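Local coordinates for AmbC (Sorangium cellulosum, PDB 5O15), which probably dehydrates a polyketide intermediate and then cyclises the product to an oxygen heterocycle during ambruticin biosynthesis, as a bifunctional dehydratase-cyclase domain, at residues 75-83 and 103-114; 204-213 and 247-255. All blocks are in the same frame, centred on the assembly; numbering follows the deposited sequence.

Interaction 1: 75-83 and 103-114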
ATOM      1  N   VAL A  75      -3.524 -10.230 -16.053  1.00 16.88           N
ATOM      2  CA  VAL A  75      -3.104 -10.014 -17.440  1.00 17.34           C
ATOM      3  C   VAL A  75      -1.776 -10.663 -17.755  1.00 18.19           C
ATOM      4  O   VAL A  75      -1.287 -10.556 -18.896  1.00 20.84           O
ATOM      5  CB  VAL A  75      -3.117  -8.524 -17.845  1.00 17.30           C
ATOM      6  CG1 VAL A  75      -4.449  -7.911 -17.461  1.00 19.06           C
ATOM      7  CG2 VAL A  75      -1.949  -7.749 -17.221  1.00 17.17           C
ATOM      8  N   GLY A  76      -1.176 -11.349 -16.793  1.00 17.91           N
ATOM      9  CA  GLY A  76       0.049 -12.077 -17.040  1.00 19.30           C
ATOM     10  C   GLY A  76       1.296 -11.234 -17.032  1.00 19.31           C
ATOM     11  O   GLY A  76       2.252 -11.569 -17.746  1.00 22.32           O
ATOM     12  N   LEU A  77       1.314 -10.135 -16.271  1.00 16.27           N
ATOM     13  CA  LEU A  77       2.532  -9.377 -16.120  1.00 16.62           C
ATOM     14  C   LEU A  77       2.998  -9.440 -14.669  1.00 15.83           C
ATOM     15  O   LEU A  77       2.166  -9.475 -13.764  1.00 18.10           O
ATOM     16  CB  LEU A  77       2.322  -7.912 -16.512  1.00 15.40           C
ATOM     17  CG  LEU A  77       2.129  -7.670 -18.010  1.00 16.51           C
ATOM     18  CD1 LEU A  77       1.713  -6.212 -18.299  1.00 17.49           C
ATOM     19  CD2 LEU A  77       3.413  -8.034 -18.755  1.00 18.33           C
ATOM     20  N   PRO A  78       4.312  -9.415 -14.430  1.00 16.95           N
ATOM     21  CA  PRO A  78       4.810  -9.697 -13.079  1.00 17.82           C
ATOM     22  C   PRO A  78       4.881  -8.513 -12.143  1.00 15.98           C
ATOM     23  O   PRO A  78       5.118  -8.736 -10.940  1.00 17.80           O
ATOM     24  CB  PRO A  78       6.207 -10.277 -13.349  1.00 20.23           C
ATOM     25  CG  PRO A  78       6.640  -9.629 -14.611  1.00 21.35           C
ATOM     26  CD  PRO A  78       5.381  -9.515 -15.460  1.00 18.24           C
ATOM     27  N   SER A  79       4.744  -7.284 -12.613  1.00 15.71           N
ATOM     28  CA  SER A  79       5.056  -6.144 -11.770  1.00 15.34           C
ATOM     29  C   SER A  79       4.194  -4.935 -12.107  1.00 14.85           C
ATOM     30  O   SER A  79       3.729  -4.755 -13.262  1.00 15.40           O
ATOM     31  CB  SER A  79       6.522  -5.795 -11.975  1.00 17.79           C
ATOM     32  OG  SER A  79       6.934  -4.802 -11.081  1.00 20.28           O
ATOM     33  N   VAL A  80       3.991  -4.098 -11.088  1.00 13.24           N
ATOM     34  CA  VAL A  80       3.506  -2.742 -11.234  1.00 14.00           C
ATOM     35  C   VAL A  80       4.730  -1.865 -11.413  1.00 13.32           C
ATOM     36  O   VAL A  80       5.464  -1.581 -10.462  1.00 14.88           O
ATOM     37  CB  VAL A  80       2.669  -2.325 -10.032  1.00 13.84           C
ATOM     38  CG1 VAL A  80       2.171  -0.906 -10.188  1.00 15.40           C
ATOM     39  CG2 VAL A  80       1.538  -3.306  -9.838  1.00 16.24           C
ATOM     40  N   SER A  81       4.984  -1.462 -12.656  1.00 14.02           N
ATOM     41  CA  SER A  81       6.143  -0.642 -12.930  1.00 14.94           C
ATOM     42  C   SER A  81       5.996   0.758 -12.335  1.00 14.52           C
ATOM     43  O   SER A  81       6.952   1.292 -11.760  1.00 14.15           O
ATOM     44  CB  SER A  81       6.315  -0.569 -14.441  1.00 16.18           C
ATOM     45  OG  SER A  81       7.267   0.413 -14.806  1.00 21.72           O
ATOM     46  N   GLU A  82       4.828   1.368 -12.459  0.60 14.02           N
ATOM     47  CA  GLU A  82       4.590   2.687 -11.886  0.60 15.42           C
ATOM     48  C   GLU A  82       3.137   2.775 -11.464  0.60 13.20           C
ATOM     49  O   GLU A  82       2.263   2.211 -12.138  0.60 14.02           O
ATOM     50  CB  GLU A  82       4.873   3.816 -12.890  0.60 20.95           C
ATOM     51  CG  GLU A  82       6.274   3.831 -13.503  0.60 25.76           C
ATOM     52  CD  GLU A  82       7.384   4.026 -12.469  0.60 28.00           C
ATOM     53  OE1 GLU A  82       7.107   4.553 -11.353  0.60 28.98           O
ATOM     54  OE2 GLU A  82       8.550   3.645 -12.773  0.60 28.90           O
ATOM     55  N   LEU A  83       2.893   3.470 -10.358  1.00 13.48           N
ATOM     56  CA  LEU A  83       1.557   3.772  -9.889  1.00 13.94           C
ATOM     57  C   LEU A  83       1.584   5.179  -9.310  1.00 13.15           C
ATOM     58  O   LEU A  83       2.426   5.500  -8.469  1.00 15.42           O
ATOM     59  CB  LEU A  83       1.091   2.735  -8.854  1.00 13.76           C
ATOM     60  CG  LEU A  83      -0.369   2.893  -8.384  1.00 15.61           C
ATOM     61  CD1 LEU A  83      -0.997   1.567  -7.964  1.00 18.39           C
ATOM     62  CD2 LEU A  83      -0.570   3.913  -7.290  1.00 18.47           C
ATOM     63  N   VAL A 103      -7.336  -1.930 -17.978  1.00 12.76           N
ATOM     64  CA  VAL A 103      -5.999  -2.276 -18.416  1.00 12.34           C
ATOM     65  C   VAL A 103      -5.950  -2.101 -19.923  1.00 12.99           C
ATOM     66  O   VAL A 103      -6.805  -2.649 -20.645  1.00 13.70           O
ATOM     67  CB  VAL A 103      -5.598  -3.710 -18.013  1.00 13.31           C
ATOM     68  CG1 VAL A 103      -4.120  -3.955 -18.368  1.00 15.63           C
ATOM     69  CG2 VAL A 103      -5.797  -3.948 -16.504  1.00 13.82           C
ATOM     70  N   GLU A 104      -4.919  -1.421 -20.396  1.00 12.51           N
ATOM     71  CA  GLU A 104      -4.760  -1.045 -21.789  1.00 13.10           C
ATOM     72  C   GLU A 104      -3.880  -2.060 -22.502  1.00 14.19           C
ATOM     73  O   GLU A 104      -3.429  -3.074 -21.963  1.00 14.35           O
ATOM     74  CB  GLU A 104      -4.161   0.359 -21.867  1.00 16.67           C
ATOM     75  CG  GLU A 104      -4.945   1.446 -21.143  1.00 20.84           C
ATOM     76  CD  GLU A 104      -6.389   1.476 -21.563  1.00 27.78           C
ATOM     77  OE1 GLU A 104      -6.636   1.453 -22.779  1.00 30.77           O
ATOM     78  OE2 GLU A 104      -7.294   1.506 -20.694  1.00 31.63           O
ATOM     79  N   ALA A 105      -3.671  -1.784 -23.795  1.00 14.35           N
ATOM     80  CA  ALA A 105      -2.966  -2.726 -24.667  1.00 14.42           C
ATOM     81  C   ALA A 105      -1.485  -2.879 -24.321  1.00 15.58           C
ATOM     82  O   ALA A 105      -0.822  -1.941 -23.887  1.00 15.56           O
ATOM     83  CB  ALA A 105      -3.069  -2.267 -26.124  1.00 16.50           C
ATOM     84  N   LEU A 106      -0.975  -4.083 -24.558  1.00 15.37           N
ATOM     85  CA  LEU A 106       0.446  -4.360 -24.402  1.00 16.55           C
ATOM     86  C   LEU A 106       1.224  -3.644 -25.484  1.00 16.40           C
ATOM     87  O   LEU A 106       0.957  -3.837 -26.678  1.00 19.95           O
ATOM     88  CB  LEU A 106       0.672  -5.863 -24.522  1.00 17.91           C
ATOM     89  CG  LEU A 106       2.077  -6.332 -24.161  1.00 18.41           C
ATOM     90  CD1 LEU A 106       2.330  -6.286 -22.646  1.00 18.71           C
ATOM     91  CD2 LEU A 106       2.309  -7.731 -24.671  1.00 21.61           C
ATOM     92  N   ASP A 107       2.196  -2.842 -25.113  1.00 16.58           N
ATOM     93  CA  ASP A 107       2.992  -2.085 -26.052  1.00 18.15           C
ATOM     94  C   ASP A 107       4.235  -2.868 -26.453  1.00 19.85           C
ATOM     95  O   ASP A 107       4.482  -3.986 -25.997  1.00 19.96           O
ATOM     96  CB  ASP A 107       3.252  -0.667 -25.531  1.00 19.20           C
ATOM     97  CG  ASP A 107       4.235  -0.591 -24.394  1.00 19.69           C
ATOM     98  OD1 ASP A 107       4.997  -1.539 -24.173  1.00 20.32           O
ATOM     99  OD2 ASP A 107       4.219   0.452 -23.701  1.00 20.45           O
ATOM    100  N   ALA A 108       5.033  -2.277 -27.338  1.00 22.66           N
ATOM    101  CA  ALA A 108       6.177  -2.992 -27.879  1.00 25.23           C
ATOM    102  C   ALA A 108       7.281  -3.200 -26.852  1.00 25.32           C
ATOM    103  O   ALA A 108       8.194  -3.993 -27.105  1.00 28.82           O
ATOM    104  CB  ALA A 108       6.725  -2.255 -29.102  1.00 28.38           C
ATOM    105  N   THR A 109       7.246  -2.489 -25.725  1.00 23.95           N
ATOM    106  CA  THR A 109       8.187  -2.698 -24.630  1.00 26.18           C
ATOM    107  C   THR A 109       7.626  -3.618 -23.552  1.00 24.11           C
ATOM    108  O   THR A 109       8.226  -3.753 -22.475  1.00 26.52           O
ATOM    109  CB  THR A 109       8.595  -1.355 -24.019  1.00 29.10           C
ATOM    110  OG1 THR A 109       7.445  -0.697 -23.467  1.00 32.22           O
ATOM    111  CG2 THR A 109       9.232  -0.471 -25.082  1.00 32.52           C
ATOM    112  N   GLY A 110       6.488  -4.254 -23.809  1.00 22.02           N
ATOM    113  CA  GLY A 110       5.968  -5.216 -22.864  1.00 21.14           C
ATOM    114  C   GLY A 110       5.275  -4.595 -21.666  1.00 18.74           C
ATOM    115  O   GLY A 110       5.256  -5.196 -20.582  1.00 20.81           O
ATOM    116  N   ARG A 111       4.678  -3.412 -21.834  1.00 17.47           N
ATOM    117  CA  ARG A 111       4.049  -2.692 -20.735  1.00 16.50           C
ATOM    118  C   ARG A 111       2.609  -2.378 -21.079  1.00 14.84           C
ATOM    119  O   ARG A 111       2.267  -2.257 -22.280  1.00 16.93           O
ATOM    120  CB  ARG A 111       4.807  -1.410 -20.479  1.00 18.30           C
ATOM    121  CG  ARG A 111       6.207  -1.701 -20.007  1.00 22.03           C
ATOM    122  CD  ARG A 111       7.179  -0.553 -20.286  1.00 30.15           C
ATOM    123  NE  ARG A 111       6.923   0.605 -19.440  1.00 35.09           N
ATOM    124  CZ  ARG A 111       7.321   0.708 -18.172  1.00 39.46           C
ATOM    125  NH1 ARG A 111       7.954  -0.301 -17.594  1.00 41.20           N
ATOM    126  NH2 ARG A 111       7.076   1.810 -17.469  1.00 41.41           N
ATOM    127  N   ARG A 112       1.757  -2.272 -20.066  1.00 14.61           N
ATOM    128  CA  ARG A 112       0.346  -1.935 -20.211  1.00 14.03           C
ATOM    129  C   ARG A 112      -0.028  -0.799 -19.275  1.00 12.87           C
ATOM    130  O   ARG A 112       0.222  -0.889 -18.051  1.00 14.16           O
ATOM    131  CB  ARG A 112      -0.590  -3.094 -19.898  1.00 13.67           C
ATOM    132  CG  ARG A 112      -0.497  -4.308 -20.815  1.00 14.12           C
ATOM    133  CD  ARG A 112      -1.442  -5.364 -20.361  1.00 13.92           C
ATOM    134  NE  ARG A 112      -1.451  -6.577 -21.150  1.00 15.23           N
ATOM    135  CZ  ARG A 112      -2.286  -6.804 -22.153  1.00 15.86           C
ATOM    136  NH1 ARG A 112      -3.179  -5.883 -22.492  1.00 15.95           N
ATOM    137  NH2 ARG A 112      -2.236  -7.959 -22.807  1.00 17.80           N
ATOM    138  N   GLY A 113      -0.672   0.245 -19.771  1.00 12.93           N
ATOM    139  CA  GLY A 113      -1.254   1.218 -18.862  1.00 12.75           C
ATOM    140  C   GLY A 113      -2.436   0.643 -18.111  1.00 11.92           C
ATOM    141  O   GLY A 113      -3.068  -0.325 -18.516  1.00 12.73           O
ATOM    142  N   PHE A 114      -2.726   1.230 -16.943  1.00 12.05           N
ATOM    143  CA  PHE A 114      -3.901   0.827 -16.189  1.00 12.16           C
ATOM    144  C   PHE A 114      -4.434   2.022 -15.414  1.00 11.84           C
ATOM    145  O   PHE A 114      -3.730   3.007 -15.210  1.00 12.23           O
ATOM    146  CB  PHE A 114      -3.604  -0.345 -15.231  1.00 12.60           C
ATOM    147  CG  PHE A 114      -2.808   0.062 -14.032  1.00 12.58           C
ATOM    148  CD1 PHE A 114      -1.437   0.060 -14.049  1.00 13.29           C
ATOM    149  CD2 PHE A 114      -3.466   0.491 -12.885  1.00 14.47           C
ATOM    150  CE1 PHE A 114      -0.712   0.466 -12.949  1.00 15.15           C
ATOM    151  CE2 PHE A 114      -2.728   0.896 -11.730  1.00 16.26           C
ATOM    152  CZ  PHE A 114      -1.384   0.899 -11.800  1.00 16.03           C
TER
HETATM  153  O   HOH W   1       0.049  -8.960 -20.721  1.00 20.32           O
HETATM  154  O   HOH W   2      -2.328 -11.010 -21.549  1.00 41.74           O
HETATM  155  O   HOH W   3       9.005   3.586 -15.470  1.00 40.37           O

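Interaction 2: 204-213 and 247-255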
ATOM      1  N   ALA A 204      -5.917 -12.509   5.469  1.00 22.51           N
ATOM      2  CA  ALA A 204      -4.678 -12.234   4.739  1.00 22.44           C
ATOM      3  C   ALA A 204      -4.539 -13.125   3.515  1.00 20.22           C
ATOM      4  O   ALA A 204      -4.116 -12.666   2.445  1.00 18.65           O
ATOM      5  CB  ALA A 204      -3.480 -12.426   5.663  1.00 27.14           C
ATOM      6  N   GLN A 205      -4.898 -14.398   3.650  1.00 21.60           N
ATOM      7  CA  GLN A 205      -4.737 -15.351   2.562  1.00 25.28           C
ATOM      8  C   GLN A 205      -5.600 -15.041   1.348  1.00 24.66           C
ATOM      9  O   GLN A 205      -5.349 -15.612   0.285  1.00 27.30           O
ATOM     10  CB  GLN A 205      -5.053 -16.756   3.080  1.00 30.88           C
ATOM     11  CG  GLN A 205      -6.425 -16.864   3.741  1.00 37.97           C
ATOM     12  CD  GLN A 205      -6.640 -18.212   4.398  1.00 45.68           C
ATOM     13  OE1 GLN A 205      -6.152 -19.230   3.915  1.00 49.89           O
ATOM     14  NE2 GLN A 205      -7.351 -18.221   5.519  1.00 48.47           N
ATOM     15  N   ASP A 206      -6.596 -14.154   1.478  1.00 22.44           N
ATOM     16  CA  ASP A 206      -7.483 -13.819   0.375  1.00 23.94           C
ATOM     17  C   ASP A 206      -6.900 -12.741  -0.533  1.00 21.02           C
ATOM     18  O   ASP A 206      -7.386 -12.565  -1.657  1.00 22.96           O
ATOM     19  CB  ASP A 206      -8.835 -13.336   0.921  1.00 27.83           C
ATOM     20  CG  ASP A 206      -9.555 -14.379   1.779  1.00 34.32           C
ATOM     21  OD1 ASP A 206      -9.332 -15.598   1.613  1.00 35.97           O
ATOM     22  OD2 ASP A 206     -10.366 -13.961   2.630  1.00 36.84           O
ATOM     23  N   PHE A 207      -5.886 -12.016  -0.074  1.00 17.94           N
ATOM     24  CA  PHE A 207      -5.308 -10.910  -0.817  1.00 16.77           C
ATOM     25  C   PHE A 207      -3.970 -11.333  -1.410  1.00 16.22           C
ATOM     26  O   PHE A 207      -3.331 -12.271  -0.941  1.00 17.61           O
ATOM     27  CB  PHE A 207      -5.098  -9.694   0.108  1.00 16.04           C
ATOM     28  CG  PHE A 207      -6.381  -9.025   0.553  1.00 16.51           C
ATOM     29  CD1 PHE A 207      -6.959  -8.050  -0.241  1.00 15.93           C
ATOM     30  CD2 PHE A 207      -7.018  -9.386   1.715  1.00 16.50           C
ATOM     31  CE1 PHE A 207      -8.133  -7.436   0.146  1.00 16.34           C
ATOM     32  CE2 PHE A 207      -8.201  -8.776   2.090  1.00 17.90           C
ATOM     33  CZ  PHE A 207      -8.749  -7.798   1.306  1.00 17.15           C
ATOM     34  N   GLY A 208      -3.536 -10.603  -2.430  1.00 16.26           N
ATOM     35  CA  GLY A 208      -2.173 -10.760  -2.888  1.00 15.93           C
ATOM     36  C   GLY A 208      -1.206 -10.305  -1.806  1.00 14.86           C
ATOM     37  O   GLY A 208      -0.359 -11.074  -1.334  1.00 15.77           O
ATOM     38  N   LEU A 209      -1.329  -9.047  -1.404  1.00 14.05           N
ATOM     39  CA  LEU A 209      -0.648  -8.512  -0.241  1.00 13.72           C
ATOM     40  C   LEU A 209      -1.645  -7.637   0.500  1.00 13.78           C
ATOM     41  O   LEU A 209      -2.036  -6.570   0.013  1.00 13.55           O
ATOM     42  CB  LEU A 209       0.599  -7.752  -0.655  1.00 14.86           C
ATOM     43  CG  LEU A 209       1.407  -7.168   0.500  1.00 15.50           C
ATOM     44  CD1 LEU A 209       1.793  -8.221   1.544  1.00 17.81           C
ATOM     45  CD2 LEU A 209       2.635  -6.483  -0.031  1.00 17.40           C
ATOM     46  N   HIS A 210      -2.096  -8.117   1.662  1.00 13.65           N
ATOM     47  CA  HIS A 210      -3.134  -7.416   2.373  1.00 14.03           C
ATOM     48  C   HIS A 210      -2.721  -5.953   2.523  1.00 13.05           C
ATOM     49  O   HIS A 210      -1.617  -5.662   3.016  1.00 13.16           O
ATOM     50  CB  HIS A 210      -3.297  -8.035   3.764  1.00 14.16           C
ATOM     51  CG  HIS A 210      -4.535  -7.620   4.472  1.00 14.22           C
ATOM     52  ND1 HIS A 210      -4.745  -6.324   4.892  1.00 13.77           N
ATOM     53  CD2 HIS A 210      -5.628  -8.328   4.854  1.00 15.52           C
ATOM     54  CE1 HIS A 210      -5.903  -6.254   5.531  1.00 14.28           C
ATOM     55  NE2 HIS A 210      -6.455  -7.459   5.529  1.00 16.09           N
ATOM     56  N   PRO A 211      -3.584  -5.011   2.173  1.00 12.12           N
ATOM     57  CA  PRO A 211      -3.189  -3.598   2.246  1.00 11.93           C
ATOM     58  C   PRO A 211      -2.770  -3.122   3.611  1.00 12.63           C
ATOM     59  O   PRO A 211      -1.932  -2.217   3.713  1.00 12.46           O
ATOM     60  CB  PRO A 211      -4.450  -2.881   1.736  1.00 12.25           C
ATOM     61  CG  PRO A 211      -5.055  -3.858   0.784  1.00 12.65           C
ATOM     62  CD  PRO A 211      -4.835  -5.212   1.419  1.00 13.03           C
ATOM     63  N   ALA A 212      -3.334  -3.695   4.676  1.00 12.30           N
ATOM     64  CA  ALA A 212      -2.910  -3.278   6.008  1.00 12.63           C
ATOM     65  C   ALA A 212      -1.514  -3.789   6.359  1.00 12.24           C
ATOM     66  O   ALA A 212      -0.825  -3.181   7.175  1.00 13.57           O
ATOM     67  CB  ALA A 212      -3.924  -3.722   7.065  1.00 14.17           C
ATOM     68  N   LEU A 213      -1.073  -4.860   5.714  1.00 12.98           N
ATOM     69  CA  LEU A 213       0.257  -5.386   5.947  1.00 13.80           C
ATOM     70  C   LEU A 213       1.305  -4.572   5.197  1.00 11.95           C
ATOM     71  O   LEU A 213       2.325  -4.182   5.774  1.00 13.13           O
ATOM     72  CB  LEU A 213       0.271  -6.875   5.597  1.00 14.82           C
ATOM     73  CG  LEU A 213       1.544  -7.639   5.882  1.00 14.89           C
ATOM     74  CD1 LEU A 213       1.932  -7.573   7.364  1.00 14.06           C
ATOM     75  CD2 LEU A 213       1.364  -9.050   5.472  1.00 15.91           C
ATOM     76  N   LEU A 247       5.191  -8.882  -6.479  0.56 13.06           N
ATOM     77  CA  LEU A 247       5.018  -9.955  -5.505  0.56 15.81           C
ATOM     78  C   LEU A 247       5.695 -11.224  -5.965  0.56 16.37           C
ATOM     79  O   LEU A 247       5.643 -11.597  -7.149  0.56 18.90           O
ATOM     80  CB  LEU A 247       3.567 -10.339  -5.275  0.56 19.40           C
ATOM     81  CG  LEU A 247       2.636  -9.248  -4.840  0.56 16.51           C
ATOM     82  CD1 LEU A 247       1.244  -9.809  -4.584  0.56 18.44           C
ATOM     83  CD2 LEU A 247       3.156  -8.543  -3.608  0.56 17.16           C
ATOM     84  N   GLU A 248       6.275 -11.911  -5.006  1.00 17.89           N
ATOM     85  CA  GLU A 248       6.812 -13.255  -5.196  1.00 19.92           C
ATOM     86  C   GLU A 248       5.936 -14.319  -4.565  1.00 20.30           C
ATOM     87  O   GLU A 248       5.954 -15.477  -5.008  1.00 22.79           O
ATOM     88  CB  GLU A 248       8.202 -13.381  -4.559  1.00 22.48           C
ATOM     89  CG  GLU A 248       9.216 -12.365  -5.021  1.00 27.87           C
ATOM     90  CD  GLU A 248       9.508 -12.457  -6.491  1.00 32.97           C
ATOM     91  OE1 GLU A 248       9.536 -13.588  -7.033  1.00 34.74           O
ATOM     92  OE2 GLU A 248       9.712 -11.388  -7.105  1.00 35.89           O
ATOM     93  N   ALA A 249       5.183 -13.957  -3.534  1.00 18.05           N
ATOM     94  CA  ALA A 249       4.318 -14.890  -2.841  1.00 18.70           C
ATOM     95  C   ALA A 249       3.087 -14.144  -2.355  1.00 19.78           C
ATOM     96  O   ALA A 249       3.210 -13.066  -1.784  1.00 22.69           O
ATOM     97  CB  ALA A 249       5.064 -15.527  -1.667  1.00 20.37           C
ATOM     98  N   ARG A 250       1.918 -14.736  -2.539  0.55 19.06           N
ATOM     99  CA  ARG A 250       0.656 -14.098  -2.192  0.55 19.74           C
ATOM    100  C   ARG A 250       0.085 -14.613  -0.869  0.55 18.63           C
ATOM    101  O   ARG A 250       0.299 -15.758  -0.477  0.55 19.58           O
ATOM    102  CB  ARG A 250      -0.358 -14.330  -3.318  0.55 22.00           C
ATOM    103  CG  ARG A 250       0.004 -13.582  -4.610  0.55 24.10           C
ATOM    104  CD  ARG A 250      -0.185 -14.409  -5.873  0.55 27.38           C
ATOM    105  NE  ARG A 250       0.455 -13.745  -7.011  0.55 29.56           N
ATOM    106  CZ  ARG A 250       1.727 -13.920  -7.379  0.55 32.65           C
ATOM    107  NH1 ARG A 250       2.512 -14.752  -6.713  0.55 33.77           N
ATOM    108  NH2 ARG A 250       2.216 -13.258  -8.420  0.55 32.69           N
ATOM    109  N   GLY A 251      -0.678 -13.758  -0.189  1.00 16.83           N
ATOM    110  CA  GLY A 251      -1.436 -14.170   0.992  1.00 17.71           C
ATOM    111  C   GLY A 251      -0.741 -14.093   2.337  1.00 17.82           C
ATOM    112  O   GLY A 251      -1.263 -14.648   3.312  1.00 19.39           O
ATOM    113  N   ALA A 252       0.403 -13.431   2.440  1.00 17.27           N
ATOM    114  CA  ALA A 252       1.114 -13.370   3.710  1.00 17.92           C
ATOM    115  C   ALA A 252       0.338 -12.580   4.770  1.00 16.55           C
ATOM    116  O   ALA A 252      -0.365 -11.622   4.469  1.00 16.80           O
ATOM    117  CB  ALA A 252       2.464 -12.695   3.502  1.00 18.97           C
ATOM    118  N   ALA A 253       0.499 -12.988   6.038  1.00 17.61           N
ATOM    119  CA  ALA A 253      -0.129 -12.305   7.163  1.00 17.26           C
ATOM    120  C   ALA A 253       0.859 -11.589   8.061  1.00 16.31           C
ATOM    121  O   ALA A 253       0.445 -10.742   8.864  1.00 16.62           O
ATOM    122  CB  ALA A 253      -0.931 -13.295   8.016  1.00 20.06           C
ATOM    123  N   ALA A 254       2.138 -11.941   7.983  1.00 14.04           N
ATOM    124  CA  ALA A 254       3.154 -11.366   8.845  1.00 13.60           C
ATOM    125  C   ALA A 254       4.468 -11.530   8.102  1.00 13.46           C
ATOM    126  O   ALA A 254       4.651 -12.508   7.382  1.00 15.84           O
ATOM    127  CB  ALA A 254       3.171 -12.060  10.214  1.00 15.79           C
ATOM    128  N   LEU A 255       5.388 -10.584   8.302  1.00 13.38           N
ATOM    129  CA  LEU A 255       6.573 -10.421   7.461  1.00 14.23           C
ATOM    130  C   LEU A 255       7.653  -9.739   8.257  1.00 12.12           C
ATOM    131  O   LEU A 255       7.363  -9.029   9.218  1.00 13.70           O
ATOM    132  CB  LEU A 255       6.289  -9.502   6.237  1.00 18.66           C
ATOM    133  CG  LEU A 255       5.215  -9.982   5.310  1.00 18.77           C
ATOM    134  CD1 LEU A 255       4.765  -8.878   4.354  1.00 22.77           C
ATOM    135  CD2 LEU A 255       5.757 -11.121   4.440  1.00 20.64           C
TER
HETATM  136  O   HOH W   4      -1.825 -10.891   2.241  1.00 17.31           O
HETATM  137  O   HOH W   5       1.782 -11.748   0.346  1.00 16.93           O

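Interaction 1: 75-83 and 103-114
Phe114 pushes its ring in among Val80, Glu82 and Leu83, and this is the apolar centre of the contact. Leu83 CD1 lies in the plane of the ring, 3.9 Å from Phe114 CZ, so the ring is met at its edge, and the two side chains cross at about a right angle. The peptide oxygen of Glu82 also comes to that edge, 3.5 Å from Phe114 CE1. Phe114 CG sits between the backbone N and the carbonyl carbon (chi1 74°), which brings the CE1 and CZ edge to Glu82 O and Leu83; Ala68 of helix 61-75 and Leu136 of strand 129-137 pack around the ring.

Farther out, the extended chain of Arg112 runs past two aliphatic groups: Leu77 CD1 is 3.9 Å from Arg112 CG, and Val75 CG2 is 4.0 Å from Arg112 CD. Beyond these carbons the Arg112 guanidinium takes up polar partners. Water 1 links Arg112 NE to Val75 O, while Arg112 NH1 donates to Glu104 O (2.9 Å) and makes a salt bridge with Asp32.

At the polar edge, Arg111 bends at chi3 (71°) and presents both terminal nitrogens to Ser81 OG; the NH1 bond is 3.0 Å long with an N-H...O angle of only 133°, and the NH2 bond is weak. The Arg112 stem thus extends the apolar patch while Asp32, Glu104 O and water meet its charge; Arg111 grips only through bent bonds to one hydroxyl.

Interaction 2: 204-213 and 247-255
Leu213 lays its CD2 methyl against Leu255 CD1 at 3.6 Å, and the same methyl reaches over the Ala252 carbonyl, 3.3 Å from Ala252 O. With CG anti to the backbone N (chi1 -175°), the side chain extends from the first turn of helix 211-225 to the start of strand 254-261. Leu209, from the same segment as Leu213, brings its CD1 to Leu255 CD1, while Leu209 CB meets Leu247 CD2. Leu276 of strand 269-277 touches both Leu209 and Leu255.

At the opposite end of the 204-213 segment, the methyls of Ala204 and Ala253 meet at 3.6 Å. Beside these apolar patches the backbones come close at two glycines. Gly251 N donates to Gly208 O (2.9 Å, N-H...O angle 164°), a straight bond that nevertheless arrives from above the carbonyl plane. Gly251 has positive phi, and its CA lies against Ala204 O at 3.4 Å in a CA-H...O contact. Two waters fill out the polar seam: water 4 gives to Ala204 O and Ala252 O and accepts from His210 N, and water 5 gives to Gly208 O and Ala249 O and accepts from Ala252 N.

His210 is the N-cap of helix 211-225, its ND1 taking Ala212 N in the ring plane at 3.0 Å. This helix is the one wrapped by the sheet of the second hotdog half, and its opening His-Pro-Ala-Leu-Leu-Asp sequence is consistent with the HPALLD motif of polyketide synthase dehydratases.

From the N terminus, the chain runs through helix 61-75 and turns into strand 79-85; interaction 1 then closes a loop when strands 96-103 and 112-120 bring the base and flanks of the 103-114 hairpin loop against residues 75-83. The chain continues through strand 129-137 into the second hotdog half, where interaction 2 closes its own loop from 204-213, through helix 211-225 and strand 236-247, to 247-255. The two loops are in series, neither nested nor crossed. Their centres lie 22 Å apart, yet strand 79-85 pairs with strand 236-247, which leads into segment 247-255, so one side of each contact adjoins this pairing between the two hotdog halves.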